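Local atomic coordinates of alpha-fucosidase GH29 (PDB entry 4PSR), a protein that hydrolyses alpha-L-fucosides, probably including the alpha-1,6-linked fucose on the innermost N-acetylglucosamine of glycoprotein glycans. Residues A[497-502]-A[543-548]; A[517-522]-A[580-585]; A[138-143]-A[189-194]. One frame throughout, in Å; residues are numbered along the deposited sequence.

Contact 1: A[497-502]-A[543-548]; sequences VPQPER and RVSDGT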
# COMPACT_ATOMS: atom_id res chain seq x y z
N VAL A 497 -23.04 15.98 6.08
CA VAL A 497 -22.66 15.62 4.71
C VAL A 497 -22.39 16.88 3.90
O VAL A 497 -23.31 17.65 3.58
CB VAL A 497 -23.74 14.78 4.03
CG1 VAL A 497 -23.31 14.39 2.60
CG2 VAL A 497 -24.01 13.54 4.87
N PRO A 498 -21.12 17.12 3.56
CA PRO A 498 -20.82 18.34 2.83
C PRO A 498 -21.30 18.30 1.38
O PRO A 498 -21.41 17.24 0.74
CB PRO A 498 -19.30 18.41 2.91
CG PRO A 498 -18.89 16.96 2.96
CD PRO A 498 -19.92 16.29 3.78
N GLN A 499 -21.57 19.49 0.85
CA GLN A 499 -21.83 19.66 -0.56
C GLN A 499 -20.54 20.11 -1.26
O GLN A 499 -20.07 21.21 -1.03
CB GLN A 499 -22.94 20.70 -0.79
CG GLN A 499 -23.43 20.74 -2.21
CD GLN A 499 -24.18 19.48 -2.61
OE1 GLN A 499 -24.82 18.83 -1.79
NE2 GLN A 499 -24.09 19.13 -3.88
N PRO A 500 -19.96 19.27 -2.12
CA PRO A 500 -18.74 19.69 -2.82
C PRO A 500 -18.98 20.92 -3.70
O PRO A 500 -20.10 21.07 -4.21
CB PRO A 500 -18.40 18.48 -3.70
CG PRO A 500 -19.02 17.33 -2.99
CD PRO A 500 -20.31 17.87 -2.44
N GLU A 501 -17.95 21.74 -3.92
CA GLU A 501 -18.08 22.90 -4.79
C GLU A 501 -18.53 22.48 -6.18
O GLU A 501 -19.43 23.08 -6.76
CB GLU A 501 -16.77 23.70 -4.90
CG GLU A 501 -16.97 24.99 -5.72
CD GLU A 501 -15.68 25.72 -6.04
OE1 GLU A 501 -14.59 25.19 -5.75
OE2 GLU A 501 -15.77 26.84 -6.59
N ARG A 502 -17.89 21.45 -6.72
CA ARG A 502 -18.37 20.81 -7.93
C ARG A 502 -18.49 19.33 -7.64
O ARG A 502 -17.50 18.66 -7.35
CB ARG A 502 -17.40 21.01 -9.10
CG ARG A 502 -17.21 22.45 -9.52
CD ARG A 502 -18.42 22.97 -10.26
NE ARG A 502 -18.28 24.40 -10.58
CZ ARG A 502 -18.76 25.39 -9.84
NH1 ARG A 502 -19.46 25.15 -8.73
NH2 ARG A 502 -18.56 26.65 -10.22
N ARG A 543 -28.50 16.00 -4.23
CA ARG A 543 -28.24 17.41 -4.45
C ARG A 543 -27.02 17.55 -5.37
O ARG A 543 -25.91 17.10 -5.03
CB ARG A 543 -27.97 18.15 -3.15
CG ARG A 543 -28.00 19.65 -3.32
CD ARG A 543 -28.32 20.34 -2.01
NE ARG A 543 -27.55 19.78 -0.90
CZ ARG A 543 -27.95 19.75 0.36
NH1 ARG A 543 -27.16 19.22 1.29
NH2 ARG A 543 -29.14 20.24 0.71
N VAL A 544 -27.25 18.16 -6.53
CA VAL A 544 -26.21 18.35 -7.54
C VAL A 544 -25.73 19.80 -7.44
O VAL A 544 -26.52 20.74 -7.41
CB VAL A 544 -26.76 18.06 -8.94
CG1 VAL A 544 -25.70 18.36 -10.02
CG2 VAL A 544 -27.26 16.62 -9.06
N SER A 545 -24.42 20.01 -7.35
CA SER A 545 -23.90 21.36 -7.23
C SER A 545 -24.06 22.16 -8.52
O SER A 545 -24.20 21.60 -9.61
CB SER A 545 -22.41 21.32 -6.84
OG SER A 545 -22.24 20.62 -5.62
N ASP A 546 -24.05 23.48 -8.37
CA ASP A 546 -23.98 24.38 -9.52
C ASP A 546 -22.76 23.99 -10.35
O ASP A 546 -21.78 23.49 -9.80
CB ASP A 546 -23.83 25.83 -9.06
CG ASP A 546 -25.15 26.43 -8.58
OD1 ASP A 546 -26.20 25.79 -8.73
OD2 ASP A 546 -25.09 27.57 -8.10
N GLY A 547 -22.87 24.18 -11.66
CA GLY A 547 -21.77 23.87 -12.57
C GLY A 547 -21.53 22.38 -12.78
O GLY A 547 -20.54 21.98 -13.39
N THR A 548 -22.45 21.56 -12.30
CA THR A 548 -22.30 20.10 -12.31
C THR A 548 -23.56 19.43 -12.84
O THR A 548 -24.65 20.00 -12.78
CB THR A 548 -22.02 19.57 -10.88
OG1 THR A 548 -21.11 20.44 -10.19
CG2 THR A 548 -21.45 18.17 -10.89
O HOH W 1 -24.73 18.16 1.04
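Segment 497-502 runs without regular structure past the end of strand 541-544 and the type II beta turn Ser-545 to Thr-548, the backbones coming nearest where the CA atoms of Arg-502 and Ser-545 are 5.6 Å apart. The site lies in the last domain of the chain, whose two four-stranded antiparallel sheets appear to form a beta-sandwich. Strand 541-544 belongs to one sheet, strand 548-553 to the other, and the turn carries the chain between them; Gly-547 supplies its positive phi.

The buried side chain of Gln-499 does most of the work. Its CG stands opposite the backbone N, and a bend at chi2 (68°) brings the amide to Arg-543 and Ser-545. Both hydrogens of NE2 are used, one toward Ser-545 OG at 2.9 Å and one toward the backbone O of Arg-543 at 3.0 Å, each acceptor close to the amide plane. OE1 takes a nearly straight bond from Arg-543 NE, 3.0 Å long, and a second from a water that also links Val-497 O and Arg-543 NH1. With donors and acceptors thus sorted, the amide can hardly flip. NE approaches from above the carbonyl plane and OE1 lies in the plane of the Arg-543 guanidinium, the two flat groups being 83° apart; NH2 reaches on to a salt bridge with Glu-569. Ser-545 OG passes the chain of bonds along by donating to Pro-500 O at 2.6 Å.

At the other end Arg-502 lies over the turn. Gly-547 CA packs against one face of its guanidinium and Glu-501 OE2 approaches the opposite face, both toward the rim. NH1 donates to Glu-501 O at 2.9 Å, whereas its 3.0 Å approach to Asp-546 O is too poorly angled for a hydrogen bond.

Contact 2: A[517-522]-A[580-585]; sequences VALALG and IVVSKI
Leu-521 CD2 lies over the face of the peptide joining Ser-583 to Lys-584, almost straight above its plane and 3.7 Å from Ser-583 C. Backbone hydrogen bonds run from Val-582 N to Gly-522 O at 2.9 Å and from Gly-522 N to Val-582 O at 3.0 Å. CA hydrogens add weaker contacts, Leu-521 CA to Val-582 O and Val-581 CA to Gly-522 O.

Gly-522 and Val-582 form an antiparallel hydrogen-bonded pair, placing strand 522-524 on the edge of one sheet of the last domain. Strand 516-519, just before it, belongs to the other sheet, so the chain changes sheets at Ala-520 and Leu-521.

Val-582 packs against the bend. Its CB lies 3.5 Å from Ala-520 O, and CG1, anti to the backbone N (chi1 -177°), meets Leu-521 CD2 at 4.0 Å. Inside, Leu-519 CD1 touches both Ile-580 CD1 and Val-582 CG2, and helix 526-532 packs on Leu-519. The side chain of Val-581, on the other face of the strand, touches a mannose of an attached glycan. At the exposed end Leu-521 CD1 rests 3.6 Å from CG of Lys-584, across its aliphatic chain.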
# COMPACT_ATOMS: atom_id res chain seq x y z
N VAL A 517 -23.83 10.62 1.34
CA VAL A 517 -22.48 10.46 0.82
C VAL A 517 -22.21 11.63 -0.11
O VAL A 517 -22.98 11.87 -1.05
CB VAL A 517 -22.31 9.14 0.05
CG1 VAL A 517 -20.91 9.03 -0.55
CG2 VAL A 517 -22.58 7.96 0.98
N ALA A 518 -21.12 12.36 0.14
CA ALA A 518 -20.64 13.39 -0.80
C ALA A 518 -19.81 12.74 -1.92
O ALA A 518 -19.08 11.76 -1.68
CB ALA A 518 -19.83 14.42 -0.07
N LEU A 519 -19.97 13.27 -3.13
CA LEU A 519 -19.29 12.75 -4.33
C LEU A 519 -18.57 13.86 -5.08
O LEU A 519 -19.13 14.90 -5.40
CB LEU A 519 -20.29 12.08 -5.27
CG LEU A 519 -21.12 10.93 -4.69
CD1 LEU A 519 -22.19 10.47 -5.69
CD2 LEU A 519 -20.23 9.75 -4.29
N ALA A 520 -17.29 13.63 -5.39
CA ALA A 520 -16.56 14.53 -6.28
C ALA A 520 -16.98 14.28 -7.73
O ALA A 520 -17.87 13.46 -7.99
CB ALA A 520 -15.05 14.29 -6.11
N LEU A 521 -16.34 14.96 -8.69
CA LEU A 521 -16.47 14.57 -10.08
C LEU A 521 -15.84 13.20 -10.25
O LEU A 521 -14.76 12.95 -9.71
CB LEU A 521 -15.78 15.59 -10.99
CG LEU A 521 -16.21 17.05 -10.91
CD1 LEU A 521 -15.47 17.84 -11.99
CD2 LEU A 521 -17.70 17.18 -11.08
N GLY A 522 -16.50 12.31 -10.98
CA GLY A 522 -15.99 10.98 -11.20
C GLY A 522 -17.08 9.96 -11.44
O GLY A 522 -18.23 10.31 -11.72
N ILE A 580 -23.49 6.02 -10.46
CA ILE A 580 -23.62 7.45 -10.75
C ILE A 580 -22.35 8.02 -11.36
O ILE A 580 -21.25 7.68 -10.92
CB ILE A 580 -23.93 8.25 -9.45
CG1 ILE A 580 -25.21 7.73 -8.77
CG2 ILE A 580 -24.03 9.76 -9.76
CD1 ILE A 580 -25.45 8.28 -7.37
N VAL A 581 -22.49 8.88 -12.37
CA VAL A 581 -21.38 9.63 -12.95
C VAL A 581 -21.61 11.10 -12.70
O VAL A 581 -22.64 11.65 -13.10
CB VAL A 581 -21.25 9.40 -14.47
CG1 VAL A 581 -20.09 10.22 -15.07
CG2 VAL A 581 -21.06 7.93 -14.75
N VAL A 582 -20.67 11.76 -12.04
CA VAL A 582 -20.80 13.16 -11.70
C VAL A 582 -19.81 13.92 -12.60
O VAL A 582 -18.63 13.59 -12.63
CB VAL A 582 -20.51 13.37 -10.22
CG1 VAL A 582 -20.72 14.82 -9.84
CG2 VAL A 582 -21.42 12.45 -9.39
N SER A 583 -20.32 14.90 -13.35
CA SER A 583 -19.53 15.58 -14.38
C SER A 583 -19.66 17.09 -14.25
O SER A 583 -20.65 17.61 -13.72
CB SER A 583 -20.00 15.15 -15.77
OG SER A 583 -20.10 13.73 -15.90
N LYS A 584 -18.64 17.80 -14.73
CA LYS A 584 -18.71 19.24 -14.88
C LYS A 584 -19.50 19.52 -16.13
O LYS A 584 -19.34 18.84 -17.16
CB LYS A 584 -17.31 19.84 -15.03
CG LYS A 584 -16.87 20.65 -13.82
CD LYS A 584 -15.46 21.20 -13.97
CE LYS A 584 -15.48 22.70 -14.24
NZ LYS A 584 -15.88 23.49 -13.04
N ILE A 585 -20.41 20.47 -16.04
CA ILE A 585 -20.88 21.10 -17.23
C ILE A 585 -19.74 22.10 -17.48
O ILE A 585 -19.38 22.29 -18.60
CB ILE A 585 -22.25 21.80 -17.10
CG1 ILE A 585 -22.13 23.04 -16.22
CG2 ILE A 585 -23.30 20.81 -16.58
CD1 ILE A 585 -23.45 23.72 -15.98
OXT ILE A 585 -19.12 22.69 -16.59

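Contact 3: A[138-143]-A[189-194]; sequences NEWNPV and TSLQKL
Ser-190, near the start of helix 189-195, grips the loop 138-143 from two of its atoms. Both segments belong to excursions of the TIM barrel: the loop follows strand 119-125, the helix follows strand 165-170. Ser-190 OG donates to Glu-139 OE2 at 2.6 Å, on the lone pair turned away from the other carboxylate oxygen. Its backbone O accepts from Trp-140 NE1 at 2.8 Å, the indole N-H arriving above the carbonyl plane.

Leu-191 contributes CD1, 4.0 Å from Trp-140 CZ2 at the benzo end of the indole, and also touches Glu-76 of helix 76-80.

Three residues after Ser-190, Lys-193 stretches back toward the loop, its CD passing 3.5 Å from Asn-138 OD1, which accepts from Trp-140 N in an Asx turn; Asn-138 ND2 bonds to Ser-131 OG and Gly-129 O. NZ closes a salt bridge with Glu-139 OE1 at 2.9 Å on the syn lone pair, and also donates to Val-137 O. Glu-139 CG between backbone N and carbonyl carbon (chi1 62°), with a further bend at chi2, turns the carboxylate to both.

Leu-194 ends the run over the indole face: its CB makes a CH-pi contact 3.6 Å from the centroid of the five-membered ring of Trp-140, 7° off the ring normal.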
# COMPACT_ATOMS: atom_id res chain seq x y z
N ASN A 138 12.60 -25.39 -4.20
CA ASN A 138 13.63 -24.56 -4.83
C ASN A 138 14.92 -24.61 -4.02
O ASN A 138 15.01 -24.03 -2.94
CB ASN A 138 13.14 -23.10 -4.97
CG ASN A 138 14.18 -22.22 -5.61
OD1 ASN A 138 15.12 -22.72 -6.26
ND2 ASN A 138 14.02 -20.92 -5.46
N GLU A 139 15.92 -25.30 -4.57
CA GLU A 139 17.24 -25.42 -3.93
C GLU A 139 17.99 -24.09 -3.82
O GLU A 139 18.96 -23.97 -3.03
CB GLU A 139 18.12 -26.43 -4.66
CG GLU A 139 18.46 -26.09 -6.14
CD GLU A 139 17.45 -26.58 -7.15
OE1 GLU A 139 16.28 -26.85 -6.82
OE2 GLU A 139 17.87 -26.71 -8.33
N TRP A 140 17.56 -23.10 -4.60
CA TRP A 140 18.18 -21.79 -4.57
C TRP A 140 17.64 -21.03 -3.37
O TRP A 140 16.67 -20.27 -3.48
CB TRP A 140 17.94 -21.05 -5.89
CG TRP A 140 18.62 -21.77 -7.05
CD1 TRP A 140 18.04 -22.67 -7.90
CD2 TRP A 140 19.99 -21.65 -7.45
NE1 TRP A 140 18.98 -23.12 -8.80
CE2 TRP A 140 20.17 -22.52 -8.55
CE3 TRP A 140 21.07 -20.89 -6.99
CZ2 TRP A 140 21.39 -22.64 -9.20
CZ3 TRP A 140 22.27 -21.00 -7.64
CH2 TRP A 140 22.42 -21.88 -8.74
N ASN A 141 18.28 -21.25 -2.22
CA ASN A 141 17.76 -20.71 -0.97
C ASN A 141 18.93 -20.53 0.01
O ASN A 141 20.02 -21.12 -0.17
CB ASN A 141 16.61 -21.58 -0.43
CG ASN A 141 17.07 -22.89 0.18
OD1 ASN A 141 17.88 -22.90 1.11
ND2 ASN A 141 16.54 -24.00 -0.31
N PRO A 142 18.74 -19.71 1.06
CA PRO A 142 19.82 -19.34 1.97
C PRO A 142 20.10 -20.35 3.07
O PRO A 142 20.97 -20.10 3.89
CB PRO A 142 19.34 -18.01 2.55
CG PRO A 142 17.84 -18.15 2.56
CD PRO A 142 17.57 -18.84 1.23
N VAL A 143 19.39 -21.47 3.07
CA VAL A 143 19.73 -22.59 3.96
C VAL A 143 20.76 -23.46 3.24
O VAL A 143 21.79 -23.84 3.81
CB VAL A 143 18.49 -23.42 4.35
CG1 VAL A 143 18.88 -24.67 5.14
CG2 VAL A 143 17.50 -22.58 5.14
N THR A 189 19.96 -28.04 -15.36
CA THR A 189 18.57 -27.94 -14.99
C THR A 189 18.39 -27.19 -13.67
O THR A 189 17.37 -26.53 -13.47
CB THR A 189 17.90 -29.31 -14.91
OG1 THR A 189 18.55 -30.12 -13.94
CG2 THR A 189 17.98 -30.03 -16.26
N SER A 190 19.36 -27.27 -12.77
CA SER A 190 19.25 -26.51 -11.52
C SER A 190 19.35 -25.02 -11.82
O SER A 190 18.52 -24.22 -11.35
CB SER A 190 20.34 -26.92 -10.53
OG SER A 190 20.22 -26.11 -9.36
N LEU A 191 20.33 -24.63 -12.62
CA LEU A 191 20.48 -23.24 -12.99
C LEU A 191 19.28 -22.71 -13.78
O LEU A 191 18.89 -21.55 -13.63
CB LEU A 191 21.80 -23.01 -13.75
CG LEU A 191 22.20 -21.55 -13.96
CD1 LEU A 191 22.32 -20.78 -12.65
CD2 LEU A 191 23.51 -21.49 -14.75
N GLN A 192 18.66 -23.55 -14.60
CA GLN A 192 17.44 -23.16 -15.29
C GLN A 192 16.36 -22.74 -14.30
O GLN A 192 15.60 -21.81 -14.58
CB GLN A 192 16.91 -24.30 -16.14
CG GLN A 192 17.71 -24.62 -17.41
CD GLN A 192 17.13 -25.82 -18.14
OE1 GLN A 192 16.22 -26.49 -17.65
NE2 GLN A 192 17.68 -26.12 -19.31
N LYS A 193 16.28 -23.41 -13.16
CA LYS A 193 15.28 -23.06 -12.16
C LYS A 193 15.54 -21.64 -11.62
O LYS A 193 14.61 -20.85 -11.47
CB LYS A 193 15.25 -24.06 -11.01
CG LYS A 193 14.15 -23.77 -9.97
CD LYS A 193 14.13 -24.82 -8.85
CE LYS A 193 13.68 -26.20 -9.34
NZ LYS A 193 13.80 -27.16 -8.22
N LEU A 194 16.78 -21.31 -11.31
CA LEU A 194 17.11 -19.95 -10.85
C LEU A 194 16.70 -18.89 -11.88
O LEU A 194 16.09 -17.86 -11.54
CB LEU A 194 18.59 -19.82 -10.52
CG LEU A 194 19.00 -18.45 -9.96
CD1 LEU A 194 18.53 -18.23 -8.52
CD2 LEU A 194 20.51 -18.27 -10.09
O HOH W 2 16.57 -28.62 -9.75

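Overall arrangement
Contact 3 comes first along the chain and closes before the others open; it ties together the excursions that follow two adjacent strands of the catalytic TIM barrel, 119-125 and 165-170. Contacts 1 and 2 lie on the opposite side of the chain's centre, with centres 59 and 53 Å from that of contact 3. They alternate along the sequence and are neighbours in space, 8 Å between centres, at places where the last domain passes chain from one sheet to the other. The final residue of the protein lies beside the turn of contact 1, where Gly-547 O and Ile-585 N probably share a hydrogen bond.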